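PDB 5LHJ: leucine aminopeptidase 2, chloroplastic from Streptomyces sp. BC16019, which acts as a manganese-binding M17-family aminopeptidase in bottromycin maturation, probably removing N-terminal amino acids from peptides. Local coordinates for residues T192-A197 with A235-Y240; E126-V131 with T161-A166; L254-V259 with L303-R308. All coordinates share one frame; numbering follows the deposited sequence.

Contact 1. Residues T192-A197 with A235-Y240; sequences TPPAFA and AEPPRY
Pro193 and Pro238 bring the two backbones nearest, with their CA atoms 5.8 Å apart. The first turn of helix 193-207 packs on the extended run that leads into strand 239-245, within the catalytic domain of the M17 aminopeptidase fold. Thr192 is the N-cap of that helix. Its OG1 lies between the backbone N and the carbonyl carbon (chi1 60°) and accepts from Ala195 N at 3.2 Å. The same rotation puts CG2 beside the Glu236 carboxylate, 3.7 Å from Glu236 CD. A water on Thr192 OG1 adds only a weak bond to Glu236 OE1. Pro194 wedges between three side chains. Its CD lies 3.6 Å from Glu236 OE1, and its CG meets Pro237 CG at 3.9 Å. Pro193 CB presses on Pro237 O at 3.5 Å, and this buried carbonyl has no hydrogen-bond partner. The Arg239 side chain crosses the Pro194 ring at about a right angle. Pro194 CG stands over one guanidinium face, toward its rim, 3.8 Å from Arg239 NH2. A second water accepts from Arg239 NE and donates to Pro194 O. Replacing Arg239 by an alanine would probably open a gap beside the Pro194 ring and leave that water without its link to the strand. Behind the contact, Pro193 touches Leu313 and Glu315 of strand 306-316, while Glu236 packs on Arg324 of a second subunit. Arg239 NH1 turns back to Pro238 O at 3.0 Å, meeting it from above the carbonyl plane, 38° out.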
loop_
_atom_site.group_PDB
_atom_site.type_symbol
_atom_site.label_atom_id
_atom_site.label_comp_id
_atom_site.label_asym_id
_atom_site.label_seq_id
_atom_site.Cartn_x
_atom_site.Cartn_y
_atom_site.Cartn_z
ATOM N N THR A 192 0.973 -27.167 19.855
ATOM C CA THR A 192 -0.426 -26.731 19.862
ATOM C C THR A 192 -0.828 -26.441 21.312
ATOM O O THR A 192 -0.107 -26.837 22.241
ATOM C CB THR A 192 -1.333 -27.836 19.315
ATOM O OG1 THR A 192 -1.187 -29.007 20.136
ATOM C CG2 THR A 192 -0.963 -28.171 17.878
ATOM N N PRO A 193 -1.991 -25.799 21.530
ATOM C CA PRO A 193 -2.392 -25.608 22.930
ATOM C C PRO A 193 -2.508 -26.916 23.740
ATOM O O PRO A 193 -1.967 -26.965 24.846
ATOM C CB PRO A 193 -3.709 -24.829 22.829
ATOM C CG PRO A 193 -3.605 -24.118 21.498
ATOM C CD PRO A 193 -2.888 -25.083 20.597
ATOM N N PRO A 194 -3.152 -27.966 23.195
ATOM C CA PRO A 194 -3.140 -29.232 23.960
ATOM C C PRO A 194 -1.750 -29.829 24.203
ATOM O O PRO A 194 -1.474 -30.326 25.301
ATOM C CB PRO A 194 -3.987 -30.168 23.081
ATOM C CG PRO A 194 -4.923 -29.250 22.385
ATOM C CD PRO A 194 -4.030 -28.087 22.015
ATOM N N ALA A 195 -0.875 -29.771 23.201
ATOM C CA ALA A 195 0.492 -30.278 23.337
ATOM C C ALA A 195 1.315 -29.474 24.346
ATOM O O ALA A 195 2.072 -30.039 25.150
ATOM C CB ALA A 195 1.186 -30.286 21.989
ATOM N N PHE A 196 1.139 -28.152 24.321
ATOM C CA PHE A 196 1.800 -27.263 25.283
ATOM C C PHE A 196 1.339 -27.575 26.712
ATOM O O PHE A 196 2.173 -27.702 27.614
ATOM C CB PHE A 196 1.572 -25.786 24.875
ATOM C CG PHE A 196 2.467 -24.770 25.552
ATOM C CD1 PHE A 196 3.532 -25.108 26.398
ATOM C CD2 PHE A 196 2.237 -23.414 25.301
ATOM C CE1 PHE A 196 4.315 -24.123 26.987
ATOM C CE2 PHE A 196 3.040 -22.436 25.869
ATOM C CZ PHE A 196 4.073 -22.788 26.712
ATOM N N ALA A 197 0.038 -27.755 26.912
ATOM C CA ALA A 197 -0.476 -28.135 28.231
ATOM C C ALA A 197 0.147 -29.468 28.696
ATOM O O ALA A 197 0.559 -29.589 29.853
ATOM C CB ALA A 197 -1.991 -28.225 28.216
ATOM N N ALA A 235 -9.045 -25.058 14.734
ATOM C CA ALA A 235 -9.317 -26.493 14.927
ATOM C C ALA A 235 -8.749 -27.012 16.257
ATOM O O ALA A 235 -9.228 -28.033 16.771
ATOM C CB ALA A 235 -8.738 -27.306 13.777
ATOM N N GLU A 236 -7.733 -26.343 16.797
ATOM C CA GLU A 236 -7.156 -26.738 18.094
ATOM C C GLU A 236 -7.946 -26.114 19.247
ATOM O O GLU A 236 -8.218 -24.906 19.246
ATOM C CB GLU A 236 -5.679 -26.333 18.174
ATOM C CG GLU A 236 -4.781 -27.038 17.184
ATOM C CD GLU A 236 -4.663 -28.526 17.441
ATOM O OE1 GLU A 236 -4.793 -28.947 18.611
ATOM O OE2 GLU A 236 -4.442 -29.281 16.477
ATOM N N PRO A 237 -8.345 -26.921 20.242
ATOM C CA PRO A 237 -9.091 -26.347 21.353
ATOM C C PRO A 237 -8.150 -25.609 22.325
ATOM O O PRO A 237 -6.991 -25.999 22.448
ATOM C CB PRO A 237 -9.699 -27.581 22.026
ATOM C CG PRO A 237 -8.699 -28.646 21.768
ATOM C CD PRO A 237 -8.219 -28.387 20.368
ATOM N N PRO A 238 -8.651 -24.587 23.031
ATOM C CA PRO A 238 -7.811 -23.887 24.004
ATOM C C PRO A 238 -7.603 -24.708 25.279
ATOM O O PRO A 238 -8.273 -25.734 25.485
ATOM C CB PRO A 238 -8.601 -22.609 24.292
ATOM C CG PRO A 238 -10.029 -23.012 24.080
ATOM C CD PRO A 238 -10.002 -24.001 22.947
ATOM N N ARG A 239 -6.627 -24.281 26.074
ATOM C CA ARG A 239 -6.295 -24.897 27.365
ATOM C C ARG A 239 -6.019 -23.783 28.347
ATOM O O ARG A 239 -5.601 -22.683 27.960
ATOM C CB ARG A 239 -5.044 -25.786 27.248
ATOM C CG ARG A 239 -5.194 -27.019 26.365
ATOM C CD ARG A 239 -6.053 -28.077 27.049
ATOM N NE ARG A 239 -6.211 -29.330 26.296
ATOM C CZ ARG A 239 -7.209 -29.625 25.463
ATOM N NH1 ARG A 239 -8.179 -28.744 25.185
ATOM N NH2 ARG A 239 -7.256 -30.831 24.902
ATOM N N TYR A 240 -6.228 -24.065 29.626
ATOM C CA TYR A 240 -5.772 -23.176 30.684
ATOM C C TYR A 240 -5.042 -24.011 31.717
ATOM O O TYR A 240 -5.582 -25.034 32.171
ATOM C CB TYR A 240 -6.949 -22.443 31.321
ATOM C CG TYR A 240 -6.563 -21.556 32.457
ATOM C CD1 TYR A 240 -5.809 -20.400 32.241
ATOM C CD2 TYR A 240 -6.947 -21.860 33.762
ATOM C CE1 TYR A 240 -5.438 -19.579 33.299
ATOM C CE2 TYR A 240 -6.594 -21.044 34.824
ATOM C CZ TYR A 240 -5.845 -19.903 34.594
ATOM O OH TYR A 240 -5.501 -19.091 35.652
HETATM O O HOH W 1 -2.255 -31.233 19.206
HETATM O O HOH W 2 -3.952 -30.956 26.839
#

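Contact 2. Residues E126-V131 with T161-A166; sequences ERARAV and TPERRA
Ala128 CB is the centre of the tight part. It touches Thr161 CG2 and Glu163 CB, each at 3.7 Å, and meets Ala166 CB at 4.0 Å. The side of helix 124-139 packs against the first turn of helix 164-185. The small side chains let the backbones close up, and the CA atoms of Arg129 and Ala166 are 4.7 Å apart. Arg129 CA makes a CA-H...O contact with Ala166 O at 3.5 Å. Thr161 OG1 stands anti to its own N (chi1 174°) and accepts from Glu163 N at 2.9 Å, which makes an ST turn. That rotation leaves CG2 facing Ala128. Glu163 is the N-cap residue and the centre of an inverse gamma turn.

The looser side is polar. Arg129 bends at chi3 (-56°), and its guanidinium lies oblique to Ala166 CB. Arg129 NH1 forms a salt bridge with Glu126 OE2 at 2.8 Å, which it meets from above the carboxylate plane. Arg129 NE forms a second salt bridge, to Glu169, one turn beyond Ala166 in helix 164-185. On the exposed flank, Arg164 NH2 donates to a lone pair of Thr161 O at 2.9 Å and also bonds to Val159 O.

Val167 continues the apolar patch, touching both Ala128 and Thr161. Away from the contact, Arg127, Ala130 and Val131 pack on Phe93 of helix 90-102. Strand 156-159, an outermost strand of the five-stranded N-terminal sheet within this chain, runs into the turn that starts helix 164-185.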
loop_
_atom_site.group_PDB
_atom_site.type_symbol
_atom_site.label_atom_id
_atom_site.label_comp_id
_atom_site.label_asym_id
_atom_site.label_seq_id
_atom_site.Cartn_x
_atom_site.Cartn_y
_atom_site.Cartn_z
ATOM N N GLU A 126 29.617 -12.902 41.207
ATOM C CA GLU A 126 28.924 -12.338 40.041
ATOM C C GLU A 126 29.626 -12.736 38.740
ATOM O O GLU A 126 28.966 -13.051 37.743
ATOM C CB GLU A 126 28.801 -10.810 40.143
ATOM C CG GLU A 126 27.605 -10.317 40.955
ATOM C CD GLU A 126 27.583 -10.818 42.399
ATOM O OE1 GLU A 126 28.593 -10.656 43.121
ATOM O OE2 GLU A 126 26.547 -11.383 42.821
ATOM N N ARG A 127 30.959 -12.750 38.752
ATOM C CA ARG A 127 31.727 -13.236 37.584
ATOM C C ARG A 127 31.401 -14.692 37.277
ATOM O O ARG A 127 31.117 -15.045 36.125
ATOM C CB ARG A 127 33.235 -13.085 37.808
ATOM C CG ARG A 127 33.686 -11.635 37.916
ATOM C CD ARG A 127 35.193 -11.472 37.807
ATOM N NE ARG A 127 35.980 -12.365 38.650
ATOM C CZ ARG A 127 36.551 -12.064 39.821
ATOM N NH1 ARG A 127 36.393 -10.880 40.406
ATOM N NH2 ARG A 127 37.271 -12.988 40.440
ATOM N N ALA A 128 31.414 -15.534 38.314
ATOM C CA ALA A 128 31.170 -16.971 38.140
ATOM C C ALA A 128 29.762 -17.259 37.601
ATOM O O ALA A 128 29.593 -18.072 36.689
ATOM C CB ALA A 128 31.419 -17.727 39.448
ATOM N N ARG A 129 28.768 -16.581 38.164
ATOM C CA ARG A 129 27.371 -16.738 37.739
ATOM C C ARG A 129 27.196 -16.345 36.267
ATOM O O ARG A 129 26.567 -17.082 35.485
ATOM C CB ARG A 129 26.450 -15.910 38.641
ATOM C CG ARG A 129 24.957 -16.186 38.462
ATOM C CD ARG A 129 24.088 -15.326 39.387
ATOM N NE ARG A 129 24.479 -15.508 40.779
ATOM C CZ ARG A 129 25.159 -14.637 41.546
ATOM N NH1 ARG A 129 25.518 -13.418 41.118
ATOM N NH2 ARG A 129 25.476 -14.984 42.795
ATOM N N ALA A 130 27.787 -15.213 35.890
ATOM C CA ALA A 130 27.688 -14.697 34.524
ATOM C C ALA A 130 28.396 -15.585 33.494
ATOM O O ALA A 130 27.870 -15.821 32.407
ATOM C CB ALA A 130 28.215 -13.272 34.446
ATOM N N VAL A 131 29.591 -16.073 33.834
ATOM C CA VAL A 131 30.332 -16.966 32.944
ATOM C C VAL A 131 29.563 -18.272 32.728
ATOM O O VAL A 131 29.456 -18.750 31.598
ATOM C CB VAL A 131 31.760 -17.226 33.463
ATOM C CG1 VAL A 131 32.461 -18.322 32.669
ATOM C CG2 VAL A 131 32.584 -15.936 33.392
ATOM N N THR A 161 36.442 -21.771 39.161
ATOM C CA THR A 161 36.196 -20.765 40.197
ATOM C C THR A 161 35.930 -21.498 41.510
ATOM O O THR A 161 35.364 -22.588 41.484
ATOM C CB THR A 161 34.979 -19.852 39.893
ATOM O OG1 THR A 161 34.711 -18.978 41.000
ATOM C CG2 THR A 161 33.715 -20.662 39.576
ATOM N N PRO A 162 36.332 -20.907 42.654
ATOM C CA PRO A 162 35.830 -21.435 43.938
ATOM C C PRO A 162 34.333 -21.172 44.202
ATOM O O PRO A 162 33.776 -21.778 45.116
ATOM C CB PRO A 162 36.698 -20.715 44.983
ATOM C CG PRO A 162 37.195 -19.494 44.299
ATOM C CD PRO A 162 37.278 -19.791 42.835
ATOM N N GLU A 163 33.698 -20.287 43.426
ATOM C CA GLU A 163 32.304 -19.889 43.647
ATOM C C GLU A 163 31.322 -20.904 43.056
ATOM O O GLU A 163 30.585 -20.609 42.107
ATOM C CB GLU A 163 32.053 -18.498 43.057
ATOM C CG GLU A 163 32.944 -17.394 43.625
ATOM C CD GLU A 163 32.617 -17.010 45.056
ATOM O OE1 GLU A 163 31.482 -17.221 45.522
ATOM O OE2 GLU A 163 33.512 -16.483 45.735
ATOM N N ARG A 164 31.278 -22.094 43.645
ATOM C CA ARG A 164 30.491 -23.191 43.073
ATOM C C ARG A 164 28.986 -22.962 43.156
ATOM O O ARG A 164 28.260 -23.350 42.249
ATOM C CB ARG A 164 30.849 -24.542 43.718
ATOM C CG ARG A 164 32.330 -24.895 43.721
ATOM C CD ARG A 164 33.069 -24.601 42.412
ATOM N NE ARG A 164 32.450 -25.271 41.264
ATOM C CZ ARG A 164 32.769 -25.052 39.984
ATOM N NH1 ARG A 164 32.124 -25.714 39.030
ATOM N NH2 ARG A 164 33.716 -24.180 39.645
ATOM N N ARG A 165 28.521 -22.321 44.228
ATOM C CA ARG A 165 27.103 -21.977 44.371
ATOM C C ARG A 165 26.677 -21.054 43.222
ATOM O O ARG A 165 25.643 -21.282 42.594
ATOM C CB ARG A 165 26.845 -21.318 45.738
ATOM C CG ARG A 165 25.495 -20.637 45.927
ATOM C CD ARG A 165 24.400 -21.609 46.284
ATOM N NE ARG A 165 24.495 -22.059 47.675
ATOM C CZ ARG A 165 23.678 -22.953 48.239
ATOM N NH1 ARG A 165 22.687 -23.515 47.538
ATOM N NH2 ARG A 165 23.860 -23.292 49.516
ATOM N N ALA A 166 27.485 -20.029 42.957
ATOM C CA ALA A 166 27.203 -19.077 41.867
ATOM C C ALA A 166 27.160 -19.762 40.495
ATOM O O ALA A 166 26.308 -19.434 39.671
ATOM C CB ALA A 166 28.232 -17.958 41.862
#

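Contact 3. Residues L254-V259 with L303-R308; sequences LTVGLV and LPLRVR
Leu305 CD1 is the apolar meeting point. It lies 3.6 Å from Leu254 CD2, the two leucines side by side and pointing the same way, and 4.1 Å from Val256 CG2. Further along, the Leu258 and Val307 side chains cross obliquely, with Leu258 CD1 3.8 Å from Val307 CG1. Strands 255-259 and 306-308 run parallel, their axes 21° apart. Val256 bonds twice to strand 306-308: its N donates to Arg306 O at 2.9 Å and its O accepts from Arg308 N at 2.8 Å. Leu258 N closes on Arg308 O at 2.7 Å, nearly straight at 173°. The bond from Arg306 N to Leu254 O is weak.

The other face, with Thr255, is polar. Thr255 OG1 lies 3.5 Å from Arg306 CD, alongside the extended arginine chain. CG of Arg306 is anti to the backbone N (chi1 -172°), and the chain carries NE to a salt bridge with Asp246. Arg308 NE bonds to Thr244 OG1.

The two strands and helix 286-301 form a beta-alpha-beta crossover. Val307 rests on Leu295 and Leu298 of that helix, and Leu305 on Leu493 of helix 486-498. Strand 367-372 pairs with strand 255-263 on its other edge.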
loop_
_atom_site.group_PDB
_atom_site.type_symbol
_atom_site.label_atom_id
_atom_site.label_comp_id
_atom_site.label_asym_id
_atom_site.label_seq_id
_atom_site.Cartn_x
_atom_site.Cartn_y
_atom_site.Cartn_z
ATOM N N LEU A 254 4.740 -14.493 51.513
ATOM C CA LEU A 254 4.453 -13.760 50.273
ATOM C C LEU A 254 4.065 -14.761 49.179
ATOM O O LEU A 254 4.743 -15.773 49.001
ATOM C CB LEU A 254 5.668 -12.933 49.850
ATOM C CG LEU A 254 5.528 -11.968 48.670
ATOM C CD1 LEU A 254 4.587 -10.814 48.991
ATOM C CD2 LEU A 254 6.889 -11.410 48.268
ATOM N N THR A 255 2.965 -14.479 48.475
ATOM C CA THR A 255 2.487 -15.308 47.364
ATOM C C THR A 255 2.419 -14.457 46.103
ATOM O O THR A 255 1.740 -13.434 46.104
ATOM C CB THR A 255 1.106 -15.908 47.665
ATOM O OG1 THR A 255 1.229 -16.807 48.784
ATOM C CG2 THR A 255 0.568 -16.688 46.461
ATOM N N VAL A 256 3.115 -14.891 45.050
ATOM C CA VAL A 256 3.202 -14.138 43.794
ATOM C C VAL A 256 2.482 -14.909 42.685
ATOM O O VAL A 256 2.695 -16.115 42.513
ATOM C CB VAL A 256 4.684 -13.890 43.403
ATOM C CG1 VAL A 256 4.799 -13.167 42.054
ATOM C CG2 VAL A 256 5.393 -13.092 44.489
ATOM N N GLY A 257 1.625 -14.205 41.941
ATOM C CA GLY A 257 0.960 -14.741 40.757
ATOM C C GLY A 257 1.661 -14.262 39.499
ATOM O O GLY A 257 1.913 -13.071 39.372
ATOM N N LEU A 258 1.996 -15.186 38.596
ATOM C CA LEU A 258 2.571 -14.862 37.289
ATOM C C LEU A 258 1.573 -15.280 36.215
ATOM O O LEU A 258 1.081 -16.412 36.229
ATOM C CB LEU A 258 3.890 -15.613 37.041
ATOM C CG LEU A 258 5.021 -15.413 38.057
ATOM C CD1 LEU A 258 6.236 -16.242 37.679
ATOM C CD2 LEU A 258 5.382 -13.935 38.177
ATOM N N VAL A 259 1.277 -14.372 35.292
ATOM C CA VAL A 259 0.334 -14.630 34.216
ATOM C C VAL A 259 1.105 -14.543 32.905
ATOM O O VAL A 259 1.709 -13.511 32.631
ATOM C CB VAL A 259 -0.820 -13.602 34.211
ATOM C CG1 VAL A 259 -1.753 -13.841 33.030
ATOM C CG2 VAL A 259 -1.584 -13.663 35.525
ATOM N N LEU A 303 13.699 -20.955 46.809
ATOM C CA LEU A 303 13.278 -19.666 47.358
ATOM C C LEU A 303 12.124 -19.846 48.329
ATOM O O LEU A 303 11.228 -20.641 48.054
ATOM C CB LEU A 303 12.835 -18.702 46.251
ATOM C CG LEU A 303 13.878 -18.273 45.229
ATOM C CD1 LEU A 303 13.246 -17.270 44.271
ATOM C CD2 LEU A 303 15.097 -17.676 45.912
ATOM N N PRO A 304 12.132 -19.105 49.460
ATOM C CA PRO A 304 11.034 -19.146 50.431
ATOM C C PRO A 304 9.883 -18.244 49.984
ATOM O O PRO A 304 9.638 -17.188 50.569
ATOM C CB PRO A 304 11.705 -18.633 51.716
ATOM C CG PRO A 304 12.684 -17.625 51.210
ATOM C CD PRO A 304 13.214 -18.206 49.923
ATOM N N LEU A 305 9.193 -18.681 48.934
ATOM C CA LEU A 305 8.201 -17.867 48.241
ATOM C C LEU A 305 7.247 -18.785 47.504
ATOM O O LEU A 305 7.686 -19.689 46.797
ATOM C CB LEU A 305 8.914 -16.954 47.226
ATOM C CG LEU A 305 8.115 -15.889 46.490
ATOM C CD1 LEU A 305 7.684 -14.814 47.464
ATOM C CD2 LEU A 305 8.939 -15.263 45.372
ATOM N N ARG A 306 5.950 -18.555 47.669
ATOM C CA ARG A 306 4.936 -19.289 46.934
ATOM C C ARG A 306 4.698 -18.562 45.609
ATOM O O ARG A 306 4.491 -17.357 45.606
ATOM C CB ARG A 306 3.646 -19.329 47.729
ATOM C CG ARG A 306 2.577 -20.229 47.151
ATOM C CD ARG A 306 1.404 -20.270 48.118
ATOM N NE ARG A 306 0.377 -21.223 47.710
ATOM C CZ ARG A 306 -0.819 -21.357 48.297
ATOM N NH1 ARG A 306 -1.173 -20.594 49.339
ATOM N NH2 ARG A 306 -1.680 -22.270 47.834
ATOM N N VAL A 307 4.735 -19.296 44.505
ATOM C CA VAL A 307 4.537 -18.702 43.174
ATOM C C VAL A 307 3.545 -19.542 42.377
ATOM O O VAL A 307 3.716 -20.752 42.235
ATOM C CB VAL A 307 5.864 -18.561 42.393
ATOM C CG1 VAL A 307 5.642 -17.755 41.115
ATOM C CG2 VAL A 307 6.928 -17.892 43.253
ATOM N N ARG A 308 2.516 -18.880 41.849
ATOM C CA ARG A 308 1.518 -19.517 41.008
ATOM C C ARG A 308 1.592 -18.970 39.582
ATOM O O ARG A 308 1.485 -17.764 39.391
ATOM C CB ARG A 308 0.138 -19.264 41.596
ATOM C CG ARG A 308 -1.038 -19.528 40.667
ATOM C CD ARG A 308 -1.381 -20.982 40.420
ATOM N NE ARG A 308 -1.874 -21.640 41.644
ATOM C CZ ARG A 308 -3.077 -21.474 42.192
ATOM N NH1 ARG A 308 -3.972 -20.637 41.661
ATOM N NH2 ARG A 308 -3.380 -22.147 43.308
#

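All three contacts are partly buried. Contact 3 has the largest buried share, five of nine touching residues, against three of eight in contact 1 and two of five in contact 2. It lies in the central sheet of the catalytic domain, a strand pair held by parallel backbone bonds. Contacts 1 and 2 both involve a helix start; waters bridge contact 1 alone among these. Contacts 1 and 3 reach the same sheet, where strands 239-245 and 306-316 are neighbours. Contact 2 lies about 25 Å from contact 1 but about 9 Å from contact 3 at the nearest atoms, without touching either. Contact 1 uses prolines, one of them over an arginine's guanidinium face. Contact 2 uses alanines flanked by salt bridges. Contact 3 separates leucine and valine from threonine and arginine.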